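Local atomic coordinates of Beta/alpha-amylase (Paenibacillus polymyxa, PDB entry 3VOC), a protein that hydrolyses alpha-1,4-glucosidic linkages of starch, removing maltose units from non-reducing chain ends in its beta-amylase portion, the part present here. Residues F183-A197 against S239-S251. Numbering follows the deposited sequence.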
ATOM      1  N   PHE A 183     -17.184  -2.441  -1.149  1.00 15.10           N
ATOM      2  CA  PHE A 183     -16.794  -1.718  -2.368  1.00 15.65           C
ATOM      3  C   PHE A 183     -16.816  -0.202  -2.124  1.00 15.69           C
ATOM      4  O   PHE A 183     -17.605   0.285  -1.323  1.00 16.58           O
ATOM      5  CB  PHE A 183     -17.706  -2.087  -3.557  1.00 15.05           C
ATOM      6  CG  PHE A 183     -17.523  -3.499  -4.053  1.00 14.51           C
ATOM      7  CD1 PHE A 183     -18.580  -4.396  -4.030  1.00 14.93           C
ATOM      8  CD2 PHE A 183     -16.305  -3.925  -4.566  1.00 15.42           C
ATOM      9  CE1 PHE A 183     -18.419  -5.705  -4.482  1.00 15.29           C
ATOM     10  CE2 PHE A 183     -16.133  -5.246  -5.029  1.00 13.54           C
ATOM     11  CZ  PHE A 183     -17.194  -6.132  -4.990  1.00 14.50           C
ATOM     12  N   GLN A 184     -15.958   0.526  -2.835  1.00 16.34           N
ATOM     13  CA  GLN A 184     -15.661   1.929  -2.539  1.00 16.49           C
ATOM     14  C   GLN A 184     -15.830   2.805  -3.776  1.00 17.11           C
ATOM     15  O   GLN A 184     -15.014   3.707  -4.046  1.00 17.34           O
ATOM     16  CB  GLN A 184     -14.227   2.036  -2.000  1.00 16.53           C
ATOM     17  CG  GLN A 184     -13.982   1.240  -0.707  1.00 16.58           C
ATOM     18  CD  GLN A 184     -14.762   1.813   0.470  1.00 18.26           C
ATOM     19  OE1 GLN A 184     -14.876   3.028   0.605  1.00 17.97           O
ATOM     20  NE2 GLN A 184     -15.299   0.937   1.330  1.00 14.83           N
ATOM     21  N   ALA A 185     -16.889   2.532  -4.541  1.00 17.59           N
ATOM     22  CA  ALA A 185     -17.112   3.209  -5.806  1.00 17.52           C
ATOM     23  C   ALA A 185     -18.451   3.932  -5.816  1.00 17.76           C
ATOM     24  O   ALA A 185     -19.118   3.988  -6.857  1.00 17.56           O
ATOM     25  CB  ALA A 185     -17.035   2.194  -6.973  1.00 18.00           C
ATOM     26  N   TYR A 186     -18.829   4.511  -4.670  1.00 17.04           N
ATOM     27  CA  TYR A 186     -20.182   5.077  -4.522  1.00 17.01           C
ATOM     28  C   TYR A 186     -20.281   6.582  -4.540  1.00 17.10           C
ATOM     29  O   TYR A 186     -21.387   7.136  -4.458  1.00 16.65           O
ATOM     30  CB  TYR A 186     -20.947   4.429  -3.354  1.00 16.74           C
ATOM     31  CG  TYR A 186     -21.042   2.943  -3.598  1.00 16.90           C
ATOM     32  CD1 TYR A 186     -22.160   2.379  -4.235  1.00 18.50           C
ATOM     33  CD2 TYR A 186     -19.978   2.111  -3.287  1.00 16.77           C
ATOM     34  CE1 TYR A 186     -22.213   0.994  -4.504  1.00 16.85           C
ATOM     35  CE2 TYR A 186     -20.017   0.752  -3.549  1.00 16.27           C
ATOM     36  CZ  TYR A 186     -21.135   0.194  -4.161  1.00 17.39           C
ATOM     37  OH  TYR A 186     -21.158  -1.172  -4.398  1.00 16.08           O
ATOM     38  N   THR A 187     -19.143   7.259  -4.694  1.00 16.91           N
ATOM     39  CA  THR A 187     -19.197   8.692  -4.999  1.00 16.97           C
ATOM     40  C   THR A 187     -19.862   8.866  -6.361  1.00 17.13           C
ATOM     41  O   THR A 187     -19.857   7.943  -7.192  1.00 16.68           O
ATOM     42  CB  THR A 187     -17.808   9.359  -5.047  1.00 16.99           C
ATOM     43  OG1 THR A 187     -16.944   8.618  -5.921  1.00 15.99           O
ATOM     44  CG2 THR A 187     -17.193   9.432  -3.643  1.00 16.71           C
ATOM     45  N   GLU A 188     -20.453  10.032  -6.590  1.00 17.16           N
ATOM     46  CA  GLU A 188     -21.010  10.315  -7.906  1.00 18.07           C
ATOM     47  C   GLU A 188     -19.929  10.225  -8.973  1.00 17.41           C
ATOM     48  O   GLU A 188     -20.187   9.721 -10.069  1.00 17.50           O
ATOM     49  CB  GLU A 188     -21.710  11.668  -7.940  1.00 19.08           C
ATOM     50  CG  GLU A 188     -22.978  11.714  -7.071  1.00 21.61           C
ATOM     51  CD  GLU A 188     -23.948  10.583  -7.398  1.00 27.22           C
ATOM     52  OE1 GLU A 188     -24.250  10.356  -8.589  1.00 28.60           O
ATOM     53  OE2 GLU A 188     -24.411   9.912  -6.456  1.00 29.42           O
ATOM     54  N   THR A 189     -18.725  10.683  -8.620  1.00 16.93           N
ATOM     55  CA  THR A 189     -17.570  10.697  -9.525  1.00 16.69           C
ATOM     56  C   THR A 189     -17.204   9.278  -9.939  1.00 16.31           C
ATOM     57  O   THR A 189     -16.987   9.017 -11.118  1.00 15.99           O
ATOM     58  CB  THR A 189     -16.363  11.413  -8.882  1.00 16.56           C
ATOM     59  OG1 THR A 189     -16.689  12.798  -8.707  1.00 16.14           O
ATOM     60  CG2 THR A 189     -15.097  11.297  -9.748  1.00 16.27           C
ATOM     61  N   ALA A 190     -17.170   8.372  -8.972  1.00 15.64           N
ATOM     62  CA  ALA A 190     -16.882   6.958  -9.252  1.00 15.75           C
ATOM     63  C   ALA A 190     -17.993   6.327 -10.083  1.00 15.67           C
ATOM     64  O   ALA A 190     -17.717   5.628 -11.064  1.00 15.24           O
ATOM     65  CB  ALA A 190     -16.662   6.181  -7.957  1.00 15.36           C
ATOM     66  N   LYS A 191     -19.247   6.589  -9.706  1.00 15.76           N
ATOM     67  CA  LYS A 191     -20.376   6.026 -10.446  1.00 16.14           C
ATOM     68  C   LYS A 191     -20.372   6.518 -11.889  1.00 16.46           C
ATOM     69  O   LYS A 191     -20.575   5.730 -12.814  1.00 15.80           O
ATOM     70  CB  LYS A 191     -21.708   6.324  -9.761  1.00 16.49           C
ATOM     71  CG  LYS A 191     -21.887   5.559  -8.436  1.00 17.25           C
ATOM     72  CD  LYS A 191     -23.284   5.696  -7.855  1.00 21.13           C
ATOM     73  CE  LYS A 191     -23.614   7.117  -7.503  1.00 22.32           C
ATOM     74  NZ  LYS A 191     -24.943   7.251  -6.782  1.00 24.67           N
ATOM     75  N   ASN A 192     -20.106   7.805 -12.077  1.00 16.46           N
ATOM     76  CA  ASN A 192     -20.024   8.366 -13.422  1.00 16.73           C
ATOM     77  C   ASN A 192     -18.817   7.871 -14.221  1.00 16.30           C
ATOM     78  O   ASN A 192     -18.904   7.659 -15.437  1.00 16.21           O
ATOM     79  CB  ASN A 192     -20.095   9.889 -13.360  1.00 17.03           C
ATOM     80  CG  ASN A 192     -21.536  10.383 -13.211  1.00 20.85           C
ATOM     81  OD1 ASN A 192     -22.475   9.757 -13.726  1.00 23.27           O
ATOM     82  ND2 ASN A 192     -21.717  11.499 -12.522  1.00 22.82           N
ATOM     83  N   ALA A 193     -17.701   7.649 -13.536  1.00 15.86           N
ATOM     84  CA  ALA A 193     -16.522   7.106 -14.194  1.00 15.32           C
ATOM     85  C   ALA A 193     -16.793   5.689 -14.695  1.00 15.29           C
ATOM     86  O   ALA A 193     -16.361   5.328 -15.784  1.00 14.78           O
ATOM     87  CB  ALA A 193     -15.316   7.130 -13.261  1.00 14.87           C
ATOM     88  N   PHE A 194     -17.518   4.893 -13.907  1.00 15.09           N
ATOM     89  CA  PHE A 194     -17.901   3.543 -14.347  1.00 15.20           C
ATOM     90  C   PHE A 194     -18.866   3.606 -15.535  1.00 15.16           C
ATOM     91  O   PHE A 194     -18.705   2.856 -16.497  1.00 14.73           O
ATOM     92  CB  PHE A 194     -18.505   2.732 -13.178  1.00 14.96           C
ATOM     93  CG  PHE A 194     -18.937   1.305 -13.544  1.00 15.56           C
ATOM     94  CD1 PHE A 194     -18.070   0.433 -14.212  1.00 14.24           C
ATOM     95  CD2 PHE A 194     -20.206   0.835 -13.179  1.00 16.22           C
ATOM     96  CE1 PHE A 194     -18.460  -0.874 -14.519  1.00 15.31           C
ATOM     97  CE2 PHE A 194     -20.613  -0.489 -13.479  1.00 14.05           C
ATOM     98  CZ  PHE A 194     -19.739  -1.339 -14.149  1.00 14.78           C
ATOM     99  N   ARG A 195     -19.864   4.494 -15.471  1.00 15.67           N
ATOM    100  CA  ARG A 195     -20.795   4.658 -16.594  1.00 15.94           C
ATOM    101  C   ARG A 195     -20.029   5.041 -17.867  1.00 16.03           C
ATOM    102  O   ARG A 195     -20.208   4.430 -18.932  1.00 16.02           O
ATOM    103  CB  ARG A 195     -21.857   5.729 -16.271  1.00 16.74           C
ATOM    104  CG  ARG A 195     -22.856   5.299 -15.232  1.00 16.87           C
ATOM    105  CD  ARG A 195     -23.645   6.471 -14.649  1.00 18.10           C
ATOM    106  NE  ARG A 195     -24.380   5.990 -13.482  1.00 19.56           N
ATOM    107  CZ  ARG A 195     -24.652   6.696 -12.390  1.00 19.82           C
ATOM    108  NH1 ARG A 195     -24.250   7.961 -12.284  1.00 18.58           N
ATOM    109  NH2 ARG A 195     -25.326   6.115 -11.394  1.00 18.83           N
ATOM    110  N   THR A 196     -19.172   6.052 -17.751  1.00 16.43           N
ATOM    111  CA  THR A 196     -18.369   6.527 -18.878  1.00 17.12           C
ATOM    112  C   THR A 196     -17.470   5.409 -19.417  1.00 16.50           C
ATOM    113  O   THR A 196     -17.373   5.207 -20.638  1.00 16.24           O
ATOM    114  CB  THR A 196     -17.547   7.777 -18.495  1.00 17.87           C
ATOM    115  OG1 THR A 196     -18.426   8.768 -17.972  1.00 19.69           O
ATOM    116  CG2 THR A 196     -16.831   8.366 -19.703  1.00 19.71           C
ATOM    117  N   ALA A 197     -16.833   4.670 -18.514  1.00 15.74           N
ATOM    118  CA  ALA A 197     -15.996   3.541 -18.923  1.00 14.87           C
ATOM    119  C   ALA A 197     -16.797   2.499 -19.721  1.00 14.75           C
ATOM    120  O   ALA A 197     -16.290   1.938 -20.711  1.00 14.41           O
ATOM    121  CB  ALA A 197     -15.337   2.891 -17.708  1.00 15.29           C
ATOM    122  N   SER A 239     -21.228 -12.937 -13.604  1.00 22.20           N
ATOM    123  CA  SER A 239     -21.946 -12.277 -14.695  1.00 20.59           C
ATOM    124  C   SER A 239     -21.012 -11.394 -15.521  1.00 19.64           C
ATOM    125  O   SER A 239     -19.971 -10.941 -15.035  1.00 18.45           O
ATOM    126  CB  SER A 239     -23.115 -11.437 -14.162  1.00 20.44           C
ATOM    127  OG  SER A 239     -22.647 -10.312 -13.432  1.00 19.65           O
ATOM    128  N   ALA A 240     -21.402 -11.148 -16.765  1.00 18.48           N
ATOM    129  CA  ALA A 240     -20.695 -10.191 -17.602  1.00 17.96           C
ATOM    130  C   ALA A 240     -20.626  -8.846 -16.869  1.00 18.01           C
ATOM    131  O   ALA A 240     -19.566  -8.222 -16.813  1.00 17.34           O
ATOM    132  CB  ALA A 240     -21.367 -10.055 -18.969  1.00 17.81           C
ATOM    133  N   TYR A 241     -21.740  -8.434 -16.264  1.00 17.53           N
ATOM    134  CA  TYR A 241     -21.771  -7.159 -15.540  1.00 17.86           C
ATOM    135  C   TYR A 241     -20.741  -7.142 -14.406  1.00 17.49           C
ATOM    136  O   TYR A 241     -19.975  -6.188 -14.256  1.00 17.78           O
ATOM    137  CB  TYR A 241     -23.169  -6.879 -14.970  1.00 17.91           C
ATOM    138  CG  TYR A 241     -23.125  -5.932 -13.781  1.00 18.39           C
ATOM    139  CD1 TYR A 241     -22.957  -4.552 -13.965  1.00 17.14           C
ATOM    140  CD2 TYR A 241     -23.244  -6.416 -12.475  1.00 19.02           C
ATOM    141  CE1 TYR A 241     -22.888  -3.675 -12.861  1.00 18.19           C
ATOM    142  CE2 TYR A 241     -23.174  -5.551 -11.369  1.00 19.50           C
ATOM    143  CZ  TYR A 241     -22.992  -4.193 -11.569  1.00 19.51           C
ATOM    144  OH  TYR A 241     -22.944  -3.359 -10.466  1.00 19.62           O
ATOM    145  N   GLY A 242     -20.747  -8.198 -13.599  1.00 17.33           N
ATOM    146  CA  GLY A 242     -19.859  -8.284 -12.436  1.00 16.81           C
ATOM    147  C   GLY A 242     -18.390  -8.276 -12.815  1.00 17.52           C
ATOM    148  O   GLY A 242     -17.568  -7.637 -12.139  1.00 17.22           O
ATOM    149  N   LYS A 243     -18.059  -8.971 -13.904  1.00 16.73           N
ATOM    150  CA  LYS A 243     -16.697  -8.967 -14.422  1.00 17.77           C
ATOM    151  C   LYS A 243     -16.305  -7.595 -14.946  1.00 17.10           C
ATOM    152  O   LYS A 243     -15.197  -7.152 -14.707  1.00 16.19           O
ATOM    153  CB  LYS A 243     -16.492 -10.030 -15.514  1.00 18.16           C
ATOM    154  CG  LYS A 243     -16.487 -11.469 -14.989  1.00 21.92           C
ATOM    155  CD  LYS A 243     -16.517 -12.488 -16.141  1.00 26.05           C
ATOM    156  CE  LYS A 243     -15.940 -13.843 -15.703  1.00 31.32           C
ATOM    157  NZ  LYS A 243     -16.550 -14.352 -14.431  1.00 32.76           N
ATOM    158  N   ASP A 244     -17.208  -6.937 -15.670  1.00 17.07           N
ATOM    159  CA  ASP A 244     -16.963  -5.566 -16.105  1.00 16.94           C
ATOM    160  C   ASP A 244     -16.755  -4.620 -14.920  1.00 16.40           C
ATOM    161  O   ASP A 244     -15.868  -3.767 -14.956  1.00 15.88           O
ATOM    162  CB  ASP A 244     -18.101  -5.046 -17.001  1.00 17.03           C
ATOM    163  CG  ASP A 244     -17.824  -5.256 -18.477  1.00 18.82           C
ATOM    164  OD1 ASP A 244     -16.652  -5.141 -18.895  1.00 21.28           O
ATOM    165  OD2 ASP A 244     -18.778  -5.512 -19.239  1.00 18.56           O
ATOM    166  N   PHE A 245     -17.588  -4.746 -13.884  1.00 15.75           N
ATOM    167  CA  PHE A 245     -17.431  -3.879 -12.721  1.00 15.57           C
ATOM    168  C   PHE A 245     -16.069  -4.108 -12.035  1.00 15.66           C
ATOM    169  O   PHE A 245     -15.338  -3.151 -11.760  1.00 15.03           O
ATOM    170  CB  PHE A 245     -18.559  -4.036 -11.685  1.00 15.75           C
ATOM    171  CG  PHE A 245     -18.240  -3.354 -10.381  1.00 15.05           C
ATOM    172  CD1 PHE A 245     -18.210  -1.961 -10.309  1.00 15.98           C
ATOM    173  CD2 PHE A 245     -17.906  -4.094  -9.251  1.00 16.56           C
ATOM    174  CE1 PHE A 245     -17.872  -1.309  -9.136  1.00 16.00           C
ATOM    175  CE2 PHE A 245     -17.571  -3.448  -8.063  1.00 17.00           C
ATOM    176  CZ  PHE A 245     -17.558  -2.038  -8.013  1.00 15.67           C
ATOM    177  N   LEU A 246     -15.744  -5.370 -11.756  1.00 15.13           N
ATOM    178  CA  LEU A 246     -14.515  -5.687 -11.029  1.00 15.16           C
ATOM    179  C   LEU A 246     -13.281  -5.344 -11.828  1.00 15.31           C
ATOM    180  O   LEU A 246     -12.300  -4.879 -11.259  1.00 16.00           O
ATOM    181  CB  LEU A 246     -14.470  -7.169 -10.637  1.00 15.61           C
ATOM    182  CG  LEU A 246     -15.321  -7.591  -9.447  1.00 16.66           C
ATOM    183  CD1 LEU A 246     -15.168  -9.084  -9.217  1.00 19.29           C
ATOM    184  CD2 LEU A 246     -14.933  -6.807  -8.188  1.00 17.46           C
ATOM    185  N   SER A 247     -13.317  -5.592 -13.142  1.00 15.26           N
ATOM    186  CA  SER A 247     -12.194  -5.212 -14.009  1.00 14.69           C
ATOM    187  C   SER A 247     -11.983  -3.700 -14.009  1.00 14.21           C
ATOM    188  O   SER A 247     -10.839  -3.219 -13.904  1.00 14.18           O
ATOM    189  CB  SER A 247     -12.401  -5.727 -15.438  1.00 15.05           C
ATOM    190  OG  SER A 247     -11.290  -5.395 -16.246  1.00 14.63           O
ATOM    191  N   TRP A 248     -13.081  -2.947 -14.125  1.00 13.30           N
ATOM    192  CA  TRP A 248     -12.996  -1.487 -14.091  1.00 13.60           C
ATOM    193  C   TRP A 248     -12.485  -0.990 -12.726  1.00 13.03           C
ATOM    194  O   TRP A 248     -11.641  -0.100 -12.640  1.00 12.86           O
ATOM    195  CB  TRP A 248     -14.357  -0.831 -14.406  1.00 13.03           C
ATOM    196  CG  TRP A 248     -14.344   0.637 -14.026  1.00 13.89           C
ATOM    197  CD1 TRP A 248     -13.815   1.673 -14.759  1.00 14.98           C
ATOM    198  CD2 TRP A 248     -14.834   1.215 -12.807  1.00 14.02           C
ATOM    199  NE1 TRP A 248     -13.962   2.860 -14.073  1.00 14.56           N
ATOM    200  CE2 TRP A 248     -14.589   2.608 -12.876  1.00 13.67           C
ATOM    201  CE3 TRP A 248     -15.465   0.689 -11.662  1.00 13.18           C
ATOM    202  CZ2 TRP A 248     -14.941   3.484 -11.845  1.00 13.96           C
ATOM    203  CZ3 TRP A 248     -15.814   1.558 -10.637  1.00 14.34           C
ATOM    204  CH2 TRP A 248     -15.565   2.950 -10.744  1.00 14.54           C
ATOM    205  N   TYR A 249     -13.030  -1.576 -11.669  1.00 12.94           N
ATOM    206  CA  TYR A 249     -12.699  -1.215 -10.293  1.00 12.65           C
ATOM    207  C   TYR A 249     -11.184  -1.355 -10.090  1.00 12.73           C
ATOM    208  O   TYR A 249     -10.523  -0.435  -9.582  1.00 12.84           O
ATOM    209  CB  TYR A 249     -13.480  -2.145  -9.375  1.00 12.75           C
ATOM    210  CG  TYR A 249     -13.506  -1.804  -7.901  1.00 12.98           C
ATOM    211  CD1 TYR A 249     -13.969  -0.559  -7.443  1.00 13.38           C
ATOM    212  CD2 TYR A 249     -13.117  -2.758  -6.953  1.00 14.51           C
ATOM    213  CE1 TYR A 249     -14.034  -0.288  -6.059  1.00 11.94           C
ATOM    214  CE2 TYR A 249     -13.169  -2.491  -5.587  1.00 13.09           C
ATOM    215  CZ  TYR A 249     -13.624  -1.259  -5.145  1.00 13.23           C
ATOM    216  OH  TYR A 249     -13.646  -1.008  -3.780  1.00 13.54           O
ATOM    217  N   GLN A 250     -10.636  -2.485 -10.537  1.00 13.05           N
ATOM    218  CA  GLN A 250      -9.185  -2.703 -10.512  1.00 13.26           C
ATOM    219  C   GLN A 250      -8.434  -1.744 -11.437  1.00 13.58           C
ATOM    220  O   GLN A 250      -7.379  -1.216 -11.043  1.00 13.05           O
ATOM    221  CB  GLN A 250      -8.813  -4.158 -10.828  1.00 13.30           C
ATOM    222  CG  GLN A 250      -7.282  -4.385 -10.821  1.00 13.27           C
ATOM    223  CD  GLN A 250      -6.878  -5.844 -10.868  1.00 15.72           C
ATOM    224  OE1 GLN A 250      -7.424  -6.675 -10.141  1.00 15.96           O
ATOM    225  NE2 GLN A 250      -5.898  -6.162 -11.721  1.00 14.89           N
ATOM    226  N   SER A 251      -8.972  -1.498 -12.642  1.00 13.95           N
ATOM    227  CA  SER A 251      -8.305  -0.601 -13.621  1.00 14.31           C
ATOM    228  C   SER A 251      -8.027   0.821 -13.094  1.00 14.33           C
ATOM    229  O   SER A 251      -7.019   1.449 -13.474  1.00 14.45           O
ATOM    230  CB  SER A 251      -9.065  -0.537 -14.963  1.00 14.83           C
ATOM    231  OG  SER A 251     -10.197   0.329 -14.876  1.00 14.82           O
TER
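Both F194 and W248 carry CG opposite their own backbone N (chi1 180° and 166°), and these extended torsions send each side chain across to the partner helix. F194 fits as a knob among Y241, D244, F245 and W248, while W248 in turn enters the hole formed by A190, A193, F194 and A197. Over the six-membered ring of W248 lies CB of F194, 3.6 Å from the ring centroid and almost exactly on its normal, a CH-pi contact. The indole is bordered by small residues: A197 CB reaches W248 CD1 at 3.5 Å, and A185 CB meets the ring edge at CZ3. With W248 cut back to an alanine, a gap would probably open between the helices, leaving F194 CB without its aromatic face and A197 CB without the indole it packs against.

F245 joins the two halves of the aromatic cluster. Its edge points at the face of F194 in one T-shaped pair and at the face of F183 in another, with F245 CE2 3.7 Å from F183 CD2. The F183 ring then turns its own edge to the face of Y249, while L246 CD2 packs against F183 CE2. At the end of the Y249 ring, OH accepts a bent hydrogen bond from Q184 N (2.9 Å); the same hydroxyl is also hydrogen-bonded to A299 O, and so bridges the loop before helix 188-202 to helix 295-300.

The axes of segments 188-197 and 240-251 approach to 10.8 Å at 116°. Away from the annotated sites of the family 14 TIM barrel, this buried crossing packs helix 188-202 against the beginning of helix 240-268, both lying between barrel strands 153-156 and 275-279 in the chain.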